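Local coordinates for protein catechol 2,3-dioxygenase (Rhodococcus sp., PDB 2WL9) that probably cleaves the aromatic ring of catechols next to their two hydroxyl groups, inserting dioxygen with an iron centre, as in other type I extradiol dioxygenases, at residues E6-L17 / W48-A56; Y64-L75 / N114-P122. All blocks are in the same frame, centred on the assembly; numbering follows the deposited sequence.

Contact 1. Residues E6-L17 / W48-A56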
loop_
_atom_site.group_PDB
_atom_site.type_symbol
_atom_site.label_atom_id
_atom_site.label_comp_id
_atom_site.label_asym_id
_atom_site.label_seq_id
_atom_site.Cartn_x
_atom_site.Cartn_y
_atom_site.Cartn_z
ATOM N N GLU C 6 -23.250 -18.546 3.243
ATOM C CA GLU C 6 -23.289 -18.551 1.766
ATOM C C GLU C 6 -24.288 -19.566 1.217
ATOM O O GLU C 6 -24.656 -20.524 1.903
ATOM C CB GLU C 6 -21.912 -18.876 1.163
ATOM C CG GLU C 6 -21.316 -20.216 1.641
ATOM C CD GLU C 6 -20.009 -20.581 0.944
ATOM O OE1 GLU C 6 -20.033 -20.915 -0.256
ATOM O OE2 GLU C 6 -18.952 -20.555 1.600
ATOM N N LEU C 7 -24.701 -19.351 -0.033
ATOM C CA LEU C 7 -25.418 -20.364 -0.784
ATOM C C LEU C 7 -24.391 -21.391 -1.282
ATOM O O LEU C 7 -23.663 -21.132 -2.237
ATOM C CB LEU C 7 -26.131 -19.720 -1.957
ATOM C CG LEU C 7 -27.025 -20.596 -2.829
ATOM C CD1 LEU C 7 -28.177 -21.179 -2.036
ATOM C CD2 LEU C 7 -27.542 -19.773 -4.005
ATOM N N GLY C 8 -24.332 -22.539 -0.624
ATOM C CA GLY C 8 -23.269 -23.516 -0.861
ATOM C C GLY C 8 -23.479 -24.378 -2.093
ATOM O O GLY C 8 -22.560 -24.544 -2.904
ATOM N N TYR C 9 -24.677 -24.942 -2.220
ATOM C CA TYR C 9 -24.995 -25.834 -3.336
ATOM C C TYR C 9 -26.467 -25.805 -3.731
ATOM O O TYR C 9 -27.309 -25.276 -3.005
ATOM C CB TYR C 9 -24.550 -27.284 -3.057
ATOM C CG TYR C 9 -25.178 -27.959 -1.847
ATOM C CD1 TYR C 9 -24.415 -28.224 -0.714
ATOM C CD2 TYR C 9 -26.524 -28.354 -1.846
ATOM C CE1 TYR C 9 -24.965 -28.855 0.400
ATOM C CE2 TYR C 9 -27.089 -28.982 -0.731
ATOM C CZ TYR C 9 -26.305 -29.227 0.384
ATOM O OH TYR C 9 -26.841 -29.844 1.488
ATOM N N LEU C 10 -26.744 -26.363 -4.904
ATOM C CA LEU C 10 -28.098 -26.609 -5.377
ATOM C C LEU C 10 -28.188 -28.041 -5.882
ATOM O O LEU C 10 -27.283 -28.527 -6.559
ATOM C CB LEU C 10 -28.457 -25.667 -6.528
ATOM C CG LEU C 10 -28.614 -24.173 -6.286
ATOM C CD1 LEU C 10 -28.752 -23.467 -7.628
ATOM C CD2 LEU C 10 -29.831 -23.891 -5.400
ATOM N N GLY C 11 -29.271 -28.714 -5.529
ATOM C CA GLY C 11 -29.621 -29.986 -6.136
ATOM C C GLY C 11 -30.700 -29.704 -7.154
ATOM O O GLY C 11 -31.644 -28.962 -6.877
ATOM N N LEU C 12 -30.542 -30.278 -8.341
ATOM C CA LEU C 12 -31.454 -30.049 -9.447
ATOM C C LEU C 12 -31.991 -31.381 -9.962
ATOM O O LEU C 12 -31.258 -32.372 -10.002
ATOM C CB LEU C 12 -30.716 -29.333 -10.583
ATOM C CG LEU C 12 -30.694 -27.808 -10.773
ATOM C CD1 LEU C 12 -30.671 -26.982 -9.487
ATOM C CD2 LEU C 12 -29.548 -27.401 -11.719
ATOM N N SER C 13 -33.272 -31.396 -10.335
ATOM C CA SER C 13 -33.878 -32.529 -11.038
ATOM C C SER C 13 -33.836 -32.217 -12.523
ATOM O O SER C 13 -34.323 -31.169 -12.940
ATOM C CB SER C 13 -35.338 -32.709 -10.609
ATOM O OG SER C 13 -35.438 -33.108 -9.254
ATOM N N VAL C 14 -33.233 -33.103 -13.314
ATOM C CA VAL C 14 -33.113 -32.891 -14.761
ATOM C C VAL C 14 -33.609 -34.115 -15.552
ATOM O O VAL C 14 -33.624 -35.227 -15.025
ATOM C CB VAL C 14 -31.662 -32.506 -15.179
ATOM C CG1 VAL C 14 -31.189 -31.267 -14.424
ATOM C CG2 VAL C 14 -30.694 -33.653 -14.947
ATOM N N SER C 15 -34.023 -33.895 -16.801
ATOM C CA SER C 15 -34.508 -34.982 -17.648
ATOM C C SER C 15 -33.453 -35.438 -18.651
ATOM O O SER C 15 -33.525 -36.559 -19.165
ATOM C CB SER C 15 -35.792 -34.575 -18.375
ATOM O OG SER C 15 -35.590 -33.434 -19.193
ATOM N N ASN C 16 -32.509 -34.558 -18.951
ATOM C CA ASN C 16 -31.446 -34.824 -19.903
ATOM C C ASN C 16 -30.049 -34.478 -19.434
ATOM O O ASN C 16 -29.643 -33.380 -19.568
ATOM C CB ASN C 16 -31.726 -34.051 -21.182
ATOM C CG ASN C 16 -30.805 -34.409 -22.347
ATOM O OD1 ASN C 16 -29.802 -34.990 -22.197
ATOM N ND2 ASN C 16 -31.194 -34.014 -23.502
ATOM N N LEU C 17 -29.327 -35.462 -18.949
ATOM C CA LEU C 17 -27.976 -35.326 -18.499
ATOM C C LEU C 17 -27.006 -34.921 -19.610
ATOM O O LEU C 17 -26.164 -34.124 -19.400
ATOM C CB LEU C 17 -27.541 -36.587 -17.770
ATOM C CG LEU C 17 -27.012 -36.524 -16.346
ATOM C CD1 LEU C 17 -27.484 -35.381 -15.540
ATOM C CD2 LEU C 17 -27.161 -37.812 -15.604
ATOM N N TRP C 48 -14.255 -26.912 -4.248
ATOM C CA TRP C 48 -15.254 -27.837 -3.702
ATOM C C TRP C 48 -15.501 -28.990 -4.660
ATOM O O TRP C 48 -15.490 -28.802 -5.877
ATOM C CB TRP C 48 -16.595 -27.131 -3.482
ATOM C CG TRP C 48 -16.653 -26.122 -2.370
ATOM C CD1 TRP C 48 -15.635 -25.314 -1.911
ATOM C CD2 TRP C 48 -17.822 -25.757 -1.626
ATOM N NE1 TRP C 48 -16.099 -24.508 -0.892
ATOM C CE2 TRP C 48 -17.437 -24.756 -0.704
ATOM C CE3 TRP C 48 -19.155 -26.204 -1.630
ATOM C CZ2 TRP C 48 -18.347 -24.177 0.199
ATOM C CZ3 TRP C 48 -20.058 -25.633 -0.732
ATOM C CH2 TRP C 48 -19.648 -24.631 0.172
ATOM N N HIS C 49 -15.729 -30.179 -4.109
ATOM C CA HIS C 49 -16.113 -31.331 -4.920
ATOM C C HIS C 49 -17.170 -30.917 -5.949
ATOM O O HIS C 49 -17.054 -31.258 -7.135
ATOM C CB HIS C 49 -16.640 -32.462 -4.032
ATOM C CG HIS C 49 -17.211 -33.610 -4.802
ATOM N ND1 HIS C 49 -18.561 -33.740 -5.049
ATOM C CD2 HIS C 49 -16.616 -34.672 -5.395
ATOM C CE1 HIS C 49 -18.776 -34.835 -5.754
ATOM N NE2 HIS C 49 -17.613 -35.424 -5.970
ATOM N N HIS C 50 -18.171 -30.153 -5.501
ATOM C CA HIS C 50 -19.236 -29.670 -6.389
ATOM C C HIS C 50 -19.998 -28.471 -5.822
ATOM O O HIS C 50 -20.013 -28.251 -4.604
ATOM C CB HIS C 50 -20.246 -30.790 -6.681
ATOM C CG HIS C 50 -21.087 -31.157 -5.499
ATOM N ND1 HIS C 50 -20.660 -32.035 -4.529
ATOM C CD2 HIS C 50 -22.320 -30.747 -5.119
ATOM C CE1 HIS C 50 -21.594 -32.156 -3.604
ATOM N NE2 HIS C 50 -22.609 -31.380 -3.934
ATOM N N ARG C 51 -20.647 -27.718 -6.718
ATOM C CA ARG C 51 -21.609 -26.695 -6.306
ATOM C C ARG C 51 -23.042 -27.095 -6.678
ATOM O O ARG C 51 -24.007 -26.587 -6.102
ATOM C CB ARG C 51 -21.293 -25.320 -6.922
ATOM C CG ARG C 51 -19.881 -24.730 -6.673
ATOM C CD ARG C 51 -19.316 -24.931 -5.264
ATOM N NE ARG C 51 -20.027 -24.190 -4.232
ATOM C CZ ARG C 51 -19.501 -23.253 -3.437
ATOM N NH1 ARG C 51 -18.228 -22.898 -3.515
ATOM N NH2 ARG C 51 -20.272 -22.676 -2.532
ATOM N N ILE C 52 -23.178 -27.979 -7.660
ATOM C CA ILE C 52 -24.489 -28.401 -8.147
ATOM C C ILE C 52 -24.526 -29.914 -8.341
ATOM O O ILE C 52 -23.584 -30.500 -8.872
ATOM C CB ILE C 52 -24.889 -27.677 -9.484
ATOM C CG1 ILE C 52 -24.773 -26.152 -9.352
ATOM C CG2 ILE C 52 -26.325 -28.041 -9.912
ATOM C CD1 ILE C 52 -24.904 -25.373 -10.676
ATOM N N VAL C 53 -25.624 -30.522 -7.894
ATOM C CA VAL C 53 -25.896 -31.941 -8.125
ATOM C C VAL C 53 -27.019 -32.040 -9.136
ATOM O O VAL C 53 -28.067 -31.424 -8.966
ATOM C CB VAL C 53 -26.338 -32.678 -6.835
ATOM C CG1 VAL C 53 -26.319 -34.188 -7.045
ATOM C CG2 VAL C 53 -25.444 -32.316 -5.675
ATOM N N LEU C 54 -26.792 -32.811 -10.189
ATOM C CA LEU C 54 -27.836 -33.073 -11.175
ATOM C C LEU C 54 -28.405 -34.468 -10.954
ATOM O O LEU C 54 -27.707 -35.465 -11.123
ATOM C CB LEU C 54 -27.293 -32.934 -12.598
ATOM C CG LEU C 54 -26.659 -31.600 -13.026
ATOM C CD1 LEU C 54 -26.073 -31.744 -14.418
ATOM C CD2 LEU C 54 -27.641 -30.426 -12.978
ATOM N N HIS C 55 -29.672 -34.524 -10.564
ATOM C CA HIS C 55 -30.366 -35.792 -10.375
ATOM C C HIS C 55 -31.132 -36.134 -11.643
ATOM O O HIS C 55 -32.081 -35.435 -12.011
ATOM C CB HIS C 55 -31.332 -35.695 -9.200
ATOM C CG HIS C 55 -30.662 -35.481 -7.878
ATOM N ND1 HIS C 55 -30.336 -36.519 -7.035
ATOM C CD2 HIS C 55 -30.273 -34.347 -7.247
ATOM C CE1 HIS C 55 -29.772 -36.035 -5.942
ATOM N NE2 HIS C 55 -29.726 -34.720 -6.043
ATOM N N ALA C 56 -30.705 -37.197 -12.317
ATOM C CA ALA C 56 -31.365 -37.644 -13.540
ATOM C C ALA C 56 -32.629 -38.408 -13.180
ATOM O O ALA C 56 -32.672 -39.642 -13.254
ATOM C CB ALA C 56 -30.427 -38.501 -14.367
#
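Strands 6-14 and 52-56 run parallel, their axes 4.7 Å apart at closest and 27° from aligned, with Leu-10, Gly-11, Leu-12 and Ser-13 level with Ile-52, Val-53, Leu-54 and His-55. They are neighbours in the mixed sheet of the N-terminal half, a vicinal oxygen chelate (glyoxalase-type) domain, where the chain passes through helix 17-24 and two further strands before returning beside strand 6-14. Five backbone bonds join them, from Leu-10 N to Arg-51 O at one end to Val-14 N to His-55 O at the other; between these, His-55 N meets Leu-12 O at 2.7 Å.

On the apolar face Leu-12 and Leu-54 lie side by side and point the same way. Leu-12 CD2 is 3.8 Å from Leu-54 CD2 and equally near Ile-52 CG2, while Val-14 CG1 closes on the same Leu-54 methyl from farther along the strand. Leu-17, at the start of helix 17-24, sets CD2 3.6 Å from Ala-56 CB, and Trp-20 covers Val-14 and Leu-54. On the other face, that of Ser-13 and Val-53, His-55 NE2 is hydrogen-bonded to Tyr-64 OH.

The other end is polar and buried. Arg-51, bent at chi2 and chi3, curls so that its guanidinium lies over the Trp-48 ring, NH1 above the centre of that ring and salt-bridged to Asp-46. Arg-51 NH2 reaches Glu-6 OE1 at 2.9 Å in a salt bridge, nearly along the C-O axis and in the guanidinium plane; OE2 is left to Arg-68. Gly-8, in a classic beta bulge with Tyr-9 opposite Gly-66, gives its carbonyl to two nitrogens of the same arginine: Arg-51 NE reaches Gly-8 O at 2.9 Å, and Arg-51 NH2 meets it on a lone pair at 3.0 Å.

Contact 2. Residues Y64-L75 / N114-P122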
loop_
_atom_site.group_PDB
_atom_site.type_symbol
_atom_site.label_atom_id
_atom_site.label_comp_id
_atom_site.label_asym_id
_atom_site.label_seq_id
_atom_site.Cartn_x
_atom_site.Cartn_y
_atom_site.Cartn_z
ATOM N N TYR C 64 -33.268 -29.152 -4.248
ATOM C CA TYR C 64 -32.954 -28.625 -2.913
ATOM C C TYR C 64 -31.945 -27.475 -2.920
ATOM O O TYR C 64 -31.116 -27.356 -3.828
ATOM C CB TYR C 64 -32.491 -29.734 -1.952
ATOM C CG TYR C 64 -31.420 -30.654 -2.499
ATOM C CD1 TYR C 64 -30.064 -30.313 -2.437
ATOM C CD2 TYR C 64 -31.767 -31.881 -3.062
ATOM C CE1 TYR C 64 -29.086 -31.175 -2.937
ATOM C CE2 TYR C 64 -30.816 -32.738 -3.564
ATOM C CZ TYR C 64 -29.479 -32.390 -3.501
ATOM O OH TYR C 64 -28.561 -33.271 -4.011
ATOM N N ILE C 65 -32.030 -26.634 -1.891
ATOM C CA ILE C 65 -31.129 -25.491 -1.721
ATOM C C ILE C 65 -30.245 -25.701 -0.485
ATOM O O ILE C 65 -30.758 -25.877 0.613
ATOM C CB ILE C 65 -31.929 -24.191 -1.547
ATOM C CG1 ILE C 65 -32.808 -23.922 -2.773
ATOM C CG2 ILE C 65 -30.997 -23.005 -1.287
ATOM C CD1 ILE C 65 -34.030 -23.047 -2.472
ATOM N N GLY C 66 -28.927 -25.672 -0.655
ATOM C CA GLY C 66 -28.027 -25.845 0.484
ATOM C C GLY C 66 -27.377 -24.554 0.952
ATOM O O GLY C 66 -26.622 -23.936 0.200
ATOM N N TRP C 67 -27.672 -24.151 2.190
ATOM C CA TRP C 67 -27.050 -22.975 2.815
ATOM C C TRP C 67 -25.974 -23.377 3.805
ATOM O O TRP C 67 -26.208 -24.218 4.675
ATOM C CB TRP C 67 -28.090 -22.134 3.557
ATOM C CG TRP C 67 -29.192 -21.627 2.689
ATOM C CD1 TRP C 67 -30.425 -22.183 2.527
ATOM C CD2 TRP C 67 -29.165 -20.459 1.868
ATOM N NE1 TRP C 67 -31.171 -21.438 1.641
ATOM C CE2 TRP C 67 -30.418 -20.375 1.218
ATOM C CE3 TRP C 67 -28.196 -19.482 1.600
ATOM C CZ2 TRP C 67 -30.733 -19.345 0.333
ATOM C CZ3 TRP C 67 -28.510 -18.460 0.712
ATOM C CH2 TRP C 67 -29.763 -18.402 0.091
ATOM N N ARG C 68 -24.808 -22.745 3.706
ATOM C CA ARG C 68 -23.673 -23.093 4.555
ATOM C C ARG C 68 -23.609 -22.318 5.875
ATOM O O ARG C 68 -23.912 -21.122 5.927
ATOM C CB ARG C 68 -22.372 -22.886 3.777
ATOM C CG ARG C 68 -21.126 -23.441 4.452
ATOM C CD ARG C 68 -19.880 -22.872 3.784
ATOM N NE ARG C 68 -18.663 -23.565 4.200
ATOM C CZ ARG C 68 -17.439 -23.242 3.791
ATOM N NH1 ARG C 68 -17.263 -22.225 2.955
ATOM N NH2 ARG C 68 -16.388 -23.935 4.218
ATOM N N VAL C 69 -23.207 -23.011 6.938
ATOM C CA VAL C 69 -22.812 -22.361 8.182
ATOM C C VAL C 69 -21.364 -22.738 8.471
ATOM O O VAL C 69 -20.828 -23.664 7.860
ATOM C CB VAL C 69 -23.747 -22.696 9.377
ATOM C CG1 VAL C 69 -25.144 -22.150 9.140
ATOM C CG2 VAL C 69 -23.796 -24.189 9.658
ATOM N N ALA C 70 -20.730 -22.006 9.381
ATOM C CA ALA C 70 -19.297 -22.151 9.629
ATOM C C ALA C 70 -18.881 -23.487 10.245
ATOM O O ALA C 70 -17.776 -23.965 9.987
ATOM C CB ALA C 70 -18.790 -20.991 10.495
ATOM N N GLY C 71 -19.743 -24.073 11.076
ATOM C CA GLY C 71 -19.383 -25.284 11.795
ATOM C C GLY C 71 -20.532 -25.907 12.570
ATOM O O GLY C 71 -21.646 -25.379 12.565
ATOM N N PRO C 72 -20.257 -27.027 13.263
ATOM C CA PRO C 72 -21.265 -27.788 14.002
ATOM C C PRO C 72 -21.939 -27.010 15.134
ATOM O O PRO C 72 -23.123 -27.230 15.406
ATOM C CB PRO C 72 -20.468 -28.974 14.564
ATOM C CG PRO C 72 -19.050 -28.530 14.554
ATOM C CD PRO C 72 -18.924 -27.650 13.361
ATOM N N VAL C 73 -21.193 -26.121 15.792
ATOM C CA VAL C 73 -21.753 -25.295 16.871
ATOM C C VAL C 73 -22.781 -24.322 16.299
ATOM O O VAL C 73 -23.880 -24.179 16.841
ATOM C CB VAL C 73 -20.665 -24.508 17.659
ATOM C CG1 VAL C 73 -21.297 -23.715 18.804
ATOM C CG2 VAL C 73 -19.601 -25.460 18.204
ATOM N N GLU C 74 -22.408 -23.664 15.203
ATOM C CA GLU C 74 -23.304 -22.774 14.457
ATOM C C GLU C 74 -24.548 -23.502 13.928
ATOM O O GLU C 74 -25.654 -22.945 13.942
ATOM C CB GLU C 74 -22.563 -22.095 13.297
ATOM C CG GLU C 74 -21.462 -21.110 13.708
ATOM C CD GLU C 74 -20.141 -21.786 14.066
ATOM O OE1 GLU C 74 -20.039 -23.032 13.975
ATOM O OE2 GLU C 74 -19.190 -21.062 14.437
ATOM N N LEU C 75 -24.411 -24.729 13.480
ATOM C CA LEU C 75 -25.552 -25.494 13.026
ATOM C C LEU C 75 -26.518 -25.780 14.160
ATOM O O LEU C 75 -27.698 -25.669 14.040
ATOM C CB LEU C 75 -25.124 -26.771 12.315
ATOM C CG LEU C 75 -26.212 -27.643 11.671
ATOM C CD1 LEU C 75 -27.013 -26.985 10.647
ATOM C CD2 LEU C 75 -25.753 -28.929 11.276
ATOM N N ASN C 114 -40.104 -24.785 -0.738
ATOM C CA ASN C 114 -38.828 -25.148 -1.359
ATOM C C ASN C 114 -37.933 -25.925 -0.385
ATOM O O ASN C 114 -37.627 -25.425 0.702
ATOM C CB ASN C 114 -38.103 -23.904 -1.884
ATOM C CG ASN C 114 -38.974 -23.057 -2.795
ATOM O OD1 ASN C 114 -39.268 -21.898 -2.490
ATOM N ND2 ASN C 114 -39.397 -23.631 -3.912
ATOM N N PRO C 115 -37.530 -27.159 -0.753
ATOM C CA PRO C 115 -36.657 -27.907 0.151
ATOM C C PRO C 115 -35.370 -27.149 0.441
ATOM O O PRO C 115 -34.647 -26.752 -0.476
ATOM C CB PRO C 115 -36.364 -29.195 -0.623
ATOM C CG PRO C 115 -37.569 -29.373 -1.479
ATOM C CD PRO C 115 -37.902 -27.967 -1.928
ATOM N N THR C 116 -35.099 -26.967 1.726
ATOM C CA THR C 116 -34.026 -26.108 2.186
ATOM C C THR C 116 -33.109 -26.899 3.105
ATOM O O THR C 116 -33.576 -27.567 4.019
ATOM C CB THR C 116 -34.617 -24.896 2.919
ATOM O OG1 THR C 116 -35.452 -24.169 2.012
ATOM C CG2 THR C 116 -33.520 -23.978 3.461
ATOM N N GLU C 117 -31.803 -26.821 2.861
ATOM C CA GLU C 117 -30.835 -27.545 3.692
ATOM C C GLU C 117 -29.818 -26.596 4.306
ATOM O O GLU C 117 -29.434 -25.607 3.681
ATOM C CB GLU C 117 -30.133 -28.636 2.885
ATOM C CG GLU C 117 -31.095 -29.474 2.041
ATOM C CD GLU C 117 -30.476 -30.753 1.498
ATOM O OE1 GLU C 117 -29.236 -30.827 1.388
ATOM O OE2 GLU C 117 -31.242 -31.691 1.180
ATOM N N ILE C 118 -29.417 -26.881 5.542
ATOM C CA ILE C 118 -28.376 -26.100 6.219
ATOM C C ILE C 118 -27.255 -27.039 6.681
ATOM O O ILE C 118 -27.495 -28.026 7.381
ATOM C CB ILE C 118 -28.930 -25.249 7.384
ATOM C CG1 ILE C 118 -30.155 -24.437 6.933
ATOM C CG2 ILE C 118 -27.855 -24.288 7.889
ATOM C CD1 ILE C 118 -31.149 -24.176 8.035
ATOM N N PHE C 119 -26.028 -26.719 6.280
ATOM C CA PHE C 119 -24.921 -27.656 6.404
ATOM C C PHE C 119 -23.616 -26.961 6.754
ATOM O O PHE C 119 -23.485 -25.742 6.579
ATOM C CB PHE C 119 -24.734 -28.395 5.072
ATOM C CG PHE C 119 -24.056 -27.566 4.006
ATOM C CD1 PHE C 119 -22.681 -27.652 3.808
ATOM C CD2 PHE C 119 -24.795 -26.704 3.203
ATOM C CE1 PHE C 119 -22.047 -26.893 2.810
ATOM C CE2 PHE C 119 -24.176 -25.933 2.206
ATOM C CZ PHE C 119 -22.795 -26.033 2.005
ATOM N N TYR C 120 -22.648 -27.749 7.210
ATOM C CA TYR C 120 -21.260 -27.299 7.385
ATOM C C TYR C 120 -20.297 -28.369 6.863
ATOM O O TYR C 120 -20.663 -29.540 6.742
ATOM C CB TYR C 120 -20.949 -27.000 8.869
ATOM C CG TYR C 120 -20.804 -28.240 9.735
ATOM C CD1 TYR C 120 -19.561 -28.865 9.895
ATOM C CD2 TYR C 120 -21.912 -28.800 10.379
ATOM C CE1 TYR C 120 -19.427 -30.008 10.668
ATOM C CE2 TYR C 120 -21.787 -29.944 11.157
ATOM C CZ TYR C 120 -20.541 -30.544 11.292
ATOM O OH TYR C 120 -20.414 -31.670 12.059
ATOM N N GLY C 121 -19.062 -27.960 6.574
ATOM C CA GLY C 121 -18.009 -28.888 6.158
ATOM C C GLY C 121 -18.179 -29.482 4.768
ATOM O O GLY C 121 -18.320 -30.706 4.629
ATOM N N PRO C 122 -18.143 -28.637 3.721
ATOM C CA PRO C 122 -18.167 -29.189 2.365
ATOM C C PRO C 122 -16.912 -30.001 2.089
ATOM O O PRO C 122 -15.840 -29.684 2.629
ATOM C CB PRO C 122 -18.155 -27.942 1.479
ATOM C CG PRO C 122 -17.483 -26.902 2.322
ATOM C CD PRO C 122 -18.004 -27.166 3.703
HETATM O O HOH W 1 -33.809 -22.136 0.847
HETATM O O HOH W 2 -18.821 -25.035 6.650
#
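Tyr-120, Phe-119 and Glu-117 of strand 115-120 lose the most surface to 64-75, each at a different place along the parallel pairing with strand 64-68 in the vicinal oxygen chelate sheet. Tyr-120 lies against the turn into helix 72-84. Its chi1 of 74° puts CG between backbone N and carbonyl carbon, and the ring receives Gly-71 C and Pro-72 over one face; Pro-72 CD sits 3.8 Å from the ring centroid in a CH-pi contact, while Leu-75 CD2 arrives at the ring edge. Leu-75 CD1 also touches Ile-118 CG2, tying the helix to the strand.

Phe-119 leans back across its neighbour strand. Arg-68 CA stands over one ring face, 4.0 Å from the centroid, and Gly-66 C lies at the edge. The extended Arg-68 carries its guanidinium across Pro-122, whose CG lies over one face of it; NH1 is salt-bridged to Glu-6, and NH2 bonds to Gln-275 O of the second subunit. A water joins Arg-68 NE, Val-69 O and Gly-121 N.

Glu-117 runs out beside Tyr-64, its carboxylate within 5° of parallel to the ring and OE2 3.8 Å from Tyr-64 CG. The carboxylate is shared between Tyr-9 OH and Arg-100 NH2. On the opposite sheet face, Trp-67 CD1 touches Thr-116 CG2, and a second water links Trp-67 NE1 to Thr-116 OG1.

Five backbone bonds set the register, the straightest from Trp-67 N to Glu-117 O at 2.7 Å. With Arg-100 salt-bridged to OE2, the buried Glu-117 is probably ionised, its charge offset by this arginine of helix 94-100.

How the contacts relate
Contacts 1 and 2 lie with centres about 15 Å apart in one mixed sheet of the N-terminal vicinal oxygen chelate domain. They come in series along the chain: 6-17 / 48-56 closes before 64-75 / 114-122 opens, with strand 52-56 followed directly by strand 61-68. Across the sheet the order is 52-56, 6-14, 61-68, 115-120, so two parallel pairs are joined through the antiparallel neighbours 6-14 and 61-68. The rings of Tyr-9 and Phe-119 stack between the two contacts, and Leu-7 packs on Ile-65. The iron is held by His-149, His-212, Tyr-253 and Glu-263, all in the C-terminal domain, so both contacts belong to the N-terminal domain, which supplies none of these ligands.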